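Uncharacterized protein Tm1679 (Thermotoga maritima, PDB 3H3E) is of unknown function but binds zinc and belongs to the metallo-beta-lactamase superfamily of metal-dependent hydrolases. Local coordinates at residues L66-L78 with K96-V110. The protein carries 2 engineered substitutions. Residues are numbered along the deposited sequence; the frame is centred on the assembly and turned at random.
Sequences LISHGHYDHAGGL and KYSGERYAGADWNEV. With ZN (zinc ion), chain B.
H71 and Y72, where the metal-binding loop turns into helix 72-75, lie against G104 and A105 (CA atoms 4.9 Å apart for H71-G104, 5.0 Å for Y72-A105), and one backbone hydrogen bond joins the segments: Y72 N donates to A103 O over 3.0 Å. That oxygen also sits at the edge of the H71 ring, in its plane, 3.3 Å from CD2. Over one face of the imidazole runs the K96 chain, its CD 3.9 Å from the ring centroid in a CH-pi contact. Long and flexible, lysine suits this place: its methylenes cover ring and loop, while a bend at chi4 (-68°) leads NZ to salt bridges with D158 and D162. G70, lacking a side chain, lets the W107 ring edge approach, with CZ2 3.9 Å from G70 CA. A water accepts from W107 NE1 (3.0 Å) and A105 N and can donate to G70 O, so tryptophan supplies both a broad apolar surface and a polar edge. A75 CB, small enough for close approach, touches both A105 CB and W107 CH2, and L78 CD1 reaches V110 CG1 at 3.8 Å. H69 and H71, from the HxHxDH motif of the metallo-beta-lactamase fold, bind zinc through NE2 and ND1; H182 is the third protein ligand. The contact thus flanks the H71 imidazole at the CD2 edge and over one face, consistent with a second shell that limits its rotation.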
loop_
_atom_site.group_PDB
_atom_site.type_symbol
_atom_site.label_atom_id
_atom_site.label_comp_id
_atom_site.label_asym_id
_atom_site.label_seq_id
_atom_site.Cartn_x
_atom_site.Cartn_y
_atom_site.Cartn_z
ATOM N N LEU A 66 -3.837 1.897 9.019
ATOM C CA LEU A 66 -2.472 2.236 8.644
ATOM C C LEU A 66 -2.480 2.953 7.322
ATOM O O LEU A 66 -3.206 2.566 6.416
ATOM C CB LEU A 66 -1.624 0.981 8.505
ATOM C CG LEU A 66 -1.897 -0.119 9.508
ATOM C CD1 LEU A 66 -1.046 -1.298 9.158
ATOM C CD2 LEU A 66 -1.610 0.355 10.922
ATOM N N ILE A 67 -1.653 3.982 7.202
ATOM C CA ILE A 67 -1.606 4.776 5.989
ATOM C C ILE A 67 -0.265 4.612 5.297
ATOM O O ILE A 67 0.772 4.970 5.856
ATOM C CB ILE A 67 -1.821 6.249 6.301
ATOM C CG1 ILE A 67 -3.214 6.456 6.888
ATOM C CG2 ILE A 67 -1.681 7.058 5.047
ATOM C CD1 ILE A 67 -4.335 6.028 5.953
ATOM N N SER A 68 -0.288 4.075 4.080
ATOM C CA SER A 68 0.934 3.788 3.335
ATOM C C SER A 68 1.656 5.059 2.896
ATOM O O SER A 68 2.879 5.097 2.841
ATOM C CB SER A 68 0.610 2.935 2.117
ATOM O OG SER A 68 -0.362 3.569 1.314
ATOM N N HIS A 69 0.895 6.090 2.564
ATOM C CA HIS A 69 1.462 7.390 2.237
ATOM C C HIS A 69 0.340 8.431 2.153
ATOM O O HIS A 69 -0.831 8.081 2.034
ATOM C CB HIS A 69 2.327 7.329 0.962
ATOM C CG HIS A 69 1.573 6.990 -0.284
ATOM N ND1 HIS A 69 0.820 5.842 -0.416
ATOM C CD2 HIS A 69 1.476 7.639 -1.468
ATOM C CE1 HIS A 69 0.275 5.809 -1.620
ATOM N NE2 HIS A 69 0.658 6.887 -2.280
ATOM N N GLY A 70 0.685 9.709 2.254
ATOM C CA GLY A 70 -0.333 10.746 2.319
ATOM C C GLY A 70 -0.910 11.265 1.014
ATOM O O GLY A 70 -1.126 12.458 0.885
ATOM N N HIS A 71 -1.157 10.382 0.049
ATOM C CA HIS A 71 -1.931 10.744 -1.139
ATOM C C HIS A 71 -3.440 10.630 -0.896
ATOM O O HIS A 71 -3.896 9.797 -0.103
ATOM C CB HIS A 71 -1.560 9.860 -2.319
ATOM C CG HIS A 71 -0.484 10.430 -3.181
ATOM N ND1 HIS A 71 0.468 9.646 -3.797
ATOM C CD2 HIS A 71 -0.203 11.709 -3.526
ATOM C CE1 HIS A 71 1.284 10.418 -4.493
ATOM N NE2 HIS A 71 0.899 11.675 -4.346
ATOM N N TYR A 72 -4.202 11.460 -1.602
ATOM C CA TYR A 72 -5.665 11.521 -1.492
ATOM C C TYR A 72 -6.372 10.171 -1.703
ATOM O O TYR A 72 -7.343 9.877 -1.031
ATOM C CB TYR A 72 -6.211 12.548 -2.501
ATOM C CG TYR A 72 -6.170 12.052 -3.924
ATOM C CD1 TYR A 72 -7.315 11.582 -4.555
ATOM C CD2 TYR A 72 -4.980 12.008 -4.622
ATOM C CE1 TYR A 72 -7.274 11.098 -5.848
ATOM C CE2 TYR A 72 -4.927 11.527 -5.910
ATOM C CZ TYR A 72 -6.076 11.073 -6.518
ATOM O OH TYR A 72 -6.016 10.602 -7.811
ATOM N N ASP A 73 -5.888 9.362 -2.643
ATOM C CA ASP A 73 -6.516 8.088 -2.981
ATOM C C ASP A 73 -6.204 6.989 -1.962
ATOM O O ASP A 73 -6.661 5.861 -2.114
ATOM C CB ASP A 73 -6.154 7.627 -4.416
ATOM C CG ASP A 73 -4.646 7.550 -4.665
ATOM O OD1 ASP A 73 -3.956 8.514 -4.310
ATOM O OD2 ASP A 73 -4.136 6.531 -5.204
ATOM N N HIS A 74 -5.436 7.318 -0.924
ATOM C CA HIS A 74 -5.092 6.346 0.116
ATOM C C HIS A 74 -5.551 6.802 1.482
ATOM O O HIS A 74 -5.934 5.995 2.320
ATOM C CB HIS A 74 -3.586 6.048 0.108
ATOM C CG HIS A 74 -3.121 5.458 -1.184
ATOM N ND1 HIS A 74 -2.792 4.129 -1.319
ATOM C CD2 HIS A 74 -3.009 6.002 -2.420
ATOM C CE1 HIS A 74 -2.462 3.888 -2.577
ATOM N NE2 HIS A 74 -2.590 5.009 -3.268
ATOM N N ALA A 75 -5.543 8.108 1.695
ATOM C CA ALA A 75 -5.911 8.659 2.990
ATOM C C ALA A 75 -7.303 9.308 2.989
ATOM O O ALA A 75 -7.757 9.804 4.013
ATOM C CB ALA A 75 -4.855 9.664 3.440
ATOM N N GLY A 76 -7.989 9.280 1.851
ATOM C CA GLY A 76 -9.204 10.049 1.689
ATOM C C GLY A 76 -10.418 9.538 2.431
ATOM O O GLY A 76 -11.217 10.319 2.927
ATOM N N GLY A 77 -10.575 8.225 2.497
ATOM C CA GLY A 77 -11.703 7.650 3.193
ATOM C C GLY A 77 -11.631 7.842 4.692
ATOM O O GLY A 77 -12.561 7.497 5.407
ATOM N N LEU A 78 -10.520 8.376 5.181
ATOM C CA LEU A 78 -10.413 8.700 6.600
ATOM C C LEU A 78 -11.392 9.805 6.963
ATOM O O LEU A 78 -11.761 9.976 8.119
ATOM C CB LEU A 78 -9.001 9.151 6.937
ATOM C CG LEU A 78 -8.005 8.038 7.213
ATOM C CD1 LEU A 78 -6.613 8.622 7.298
ATOM C CD2 LEU A 78 -8.385 7.344 8.498
ATOM N N LYS A 96 1.058 17.187 -0.576
ATOM C CA LYS A 96 1.577 16.536 -1.768
ATOM C C LYS A 96 0.961 17.091 -3.033
ATOM O O LYS A 96 -0.245 17.312 -3.096
ATOM C CB LYS A 96 1.327 15.037 -1.702
ATOM C CG LYS A 96 2.170 14.296 -0.686
ATOM C CD LYS A 96 2.196 12.807 -1.022
ATOM C CE LYS A 96 2.855 11.982 0.062
ATOM N NZ LYS A 96 4.302 12.265 0.163
ATOM N N TYR A 97 1.804 17.315 -4.036
ATOM C CA TYR A 97 1.348 17.733 -5.354
ATOM C C TYR A 97 1.751 16.729 -6.409
ATOM O O TYR A 97 2.749 16.023 -6.282
ATOM C CB TYR A 97 1.883 19.111 -5.723
ATOM C CG TYR A 97 1.171 20.231 -5.008
ATOM C CD1 TYR A 97 1.445 20.522 -3.679
ATOM C CD2 TYR A 97 0.215 20.994 -5.662
ATOM C CE1 TYR A 97 0.786 21.547 -3.026
ATOM C CE2 TYR A 97 -0.449 22.018 -5.018
ATOM C CZ TYR A 97 -0.162 22.291 -3.704
ATOM O OH TYR A 97 -0.823 23.320 -3.074
ATOM N N SER A 98 0.950 16.660 -7.455
ATOM C CA SER A 98 1.254 15.783 -8.557
ATOM C C SER A 98 1.177 16.602 -9.831
ATOM O O SER A 98 0.119 16.749 -10.427
ATOM C CB SER A 98 0.285 14.622 -8.592
ATOM O OG SER A 98 0.654 13.757 -9.639
ATOM N N GLY A 99 2.316 17.139 -10.246
ATOM C CA GLY A 99 2.314 18.184 -11.229
ATOM C C GLY A 99 1.889 19.435 -10.494
ATOM O O GLY A 99 2.439 19.768 -9.447
ATOM N N GLU A 100 0.904 20.133 -11.045
ATOM C CA GLU A 100 0.353 21.321 -10.414
ATOM C C GLU A 100 -0.933 20.982 -9.660
ATOM O O GLU A 100 -1.592 21.864 -9.133
ATOM C CB GLU A 100 0.072 22.388 -11.470
ATOM C CG GLU A 100 1.210 22.611 -12.449
ATOM C CD GLU A 100 0.851 23.612 -13.530
ATOM O OE1 GLU A 100 0.486 24.758 -13.180
ATOM O OE2 GLU A 100 0.935 23.253 -14.731
ATOM N N ARG A 101 -1.275 19.698 -9.609
ATOM C CA ARG A 101 -2.505 19.248 -8.982
ATOM C C ARG A 101 -2.295 18.836 -7.548
ATOM O O ARG A 101 -1.491 17.959 -7.263
ATOM C CB ARG A 101 -3.068 18.046 -9.723
ATOM C CG ARG A 101 -4.473 17.696 -9.310
ATOM C CD ARG A 101 -4.922 16.451 -10.008
ATOM N NE ARG A 101 -4.483 15.245 -9.311
ATOM C CZ ARG A 101 -3.745 14.299 -9.871
ATOM N NH1 ARG A 101 -3.374 14.424 -11.131
ATOM N NH2 ARG A 101 -3.399 13.228 -9.182
ATOM N N TYR A 102 -3.049 19.447 -6.646
ATOM C CA TYR A 102 -2.976 19.068 -5.257
ATOM C C TYR A 102 -3.437 17.628 -5.068
ATOM O O TYR A 102 -4.537 17.262 -5.470
ATOM C CB TYR A 102 -3.815 20.010 -4.409
ATOM C CG TYR A 102 -3.917 19.556 -2.974
ATOM C CD1 TYR A 102 -2.868 19.771 -2.081
ATOM C CD2 TYR A 102 -5.047 18.890 -2.515
ATOM C CE1 TYR A 102 -2.948 19.349 -0.775
ATOM C CE2 TYR A 102 -5.134 18.467 -1.211
ATOM C CZ TYR A 102 -4.086 18.699 -0.346
ATOM O OH TYR A 102 -4.177 18.277 0.955
ATOM N N ALA A 103 -2.593 16.817 -4.437
ATOM C CA ALA A 103 -2.895 15.406 -4.211
ATOM C C ALA A 103 -2.742 14.984 -2.757
ATOM O O ALA A 103 -2.580 13.811 -2.461
ATOM C CB ALA A 103 -2.022 14.541 -5.094
ATOM N N GLY A 104 -2.788 15.929 -1.838
ATOM C CA GLY A 104 -2.580 15.581 -0.447
ATOM C C GLY A 104 -3.851 15.143 0.240
ATOM O O GLY A 104 -4.891 14.934 -0.394
ATOM N N ALA A 105 -3.757 15.011 1.557
ATOM C CA ALA A 105 -4.888 14.635 2.387
ATOM C C ALA A 105 -5.202 15.734 3.407
ATOM O O ALA A 105 -4.334 16.521 3.786
ATOM C CB ALA A 105 -4.606 13.321 3.084
ATOM N N ASP A 106 -6.451 15.782 3.853
ATOM C CA ASP A 106 -6.884 16.807 4.790
ATOM C C ASP A 106 -6.625 16.336 6.212
ATOM O O ASP A 106 -7.524 15.864 6.890
ATOM C CB ASP A 106 -8.368 17.144 4.568
ATOM C CG ASP A 106 -8.794 18.424 5.277
ATOM O OD1 ASP A 106 -7.988 18.978 6.052
ATOM O OD2 ASP A 106 -9.936 18.881 5.068
ATOM N N TRP A 107 -5.384 16.463 6.659
ATOM C CA TRP A 107 -4.995 15.956 7.973
ATOM C C TRP A 107 -5.592 16.765 9.106
ATOM O O TRP A 107 -5.749 16.249 10.208
ATOM C CB TRP A 107 -3.462 15.883 8.117
ATOM C CG TRP A 107 -2.864 14.976 7.112
ATOM C CD1 TRP A 107 -2.158 15.331 6.003
ATOM C CD2 TRP A 107 -2.973 13.552 7.083
ATOM N NE1 TRP A 107 -1.808 14.213 5.290
ATOM C CE2 TRP A 107 -2.292 13.107 5.938
ATOM C CE3 TRP A 107 -3.571 12.609 7.922
ATOM C CZ2 TRP A 107 -2.186 11.756 5.615
ATOM C CZ3 TRP A 107 -3.470 11.278 7.601
ATOM C CH2 TRP A 107 -2.783 10.860 6.452
ATOM N N ASN A 108 -5.918 18.030 8.845
ATOM C CA ASN A 108 -6.492 18.873 9.887
ATOM C C ASN A 108 -7.812 18.294 10.326
ATOM O O ASN A 108 -8.131 18.268 11.510
ATOM C CB ASN A 108 -6.702 20.301 9.396
ATOM C CG ASN A 108 -5.407 21.021 9.147
ATOM O OD1 ASN A 108 -4.486 20.979 9.971
ATOM N ND2 ASN A 108 -5.318 21.689 8.000
ATOM N N GLU A 109 -8.574 17.828 9.350
ATOM C CA GLU A 109 -9.871 17.249 9.607
ATOM C C GLU A 109 -9.729 15.831 10.128
ATOM O O GLU A 109 -10.399 15.426 11.070
ATOM C CB GLU A 109 -10.694 17.255 8.326
ATOM C CG GLU A 109 -12.136 16.880 8.534
ATOM C CD GLU A 109 -13.076 17.736 7.714
ATOM O OE1 GLU A 109 -12.750 18.927 7.504
ATOM O OE2 GLU A 109 -14.138 17.220 7.287
ATOM N N VAL A 110 -8.843 15.079 9.504
ATOM C CA VAL A 110 -8.649 13.679 9.848
ATOM C C VAL A 110 -8.215 13.514 11.293
ATOM O O VAL A 110 -8.667 12.620 11.986
ATOM C CB VAL A 110 -7.607 13.022 8.905
ATOM C CG1 VAL A 110 -7.183 11.656 9.428
ATOM C CG2 VAL A 110 -8.166 12.924 7.492
HETATM ZN ZN ZN B . 0.456 7.557 -4.462
HETATM O O HOH W 1 -0.764 14.603 2.509
#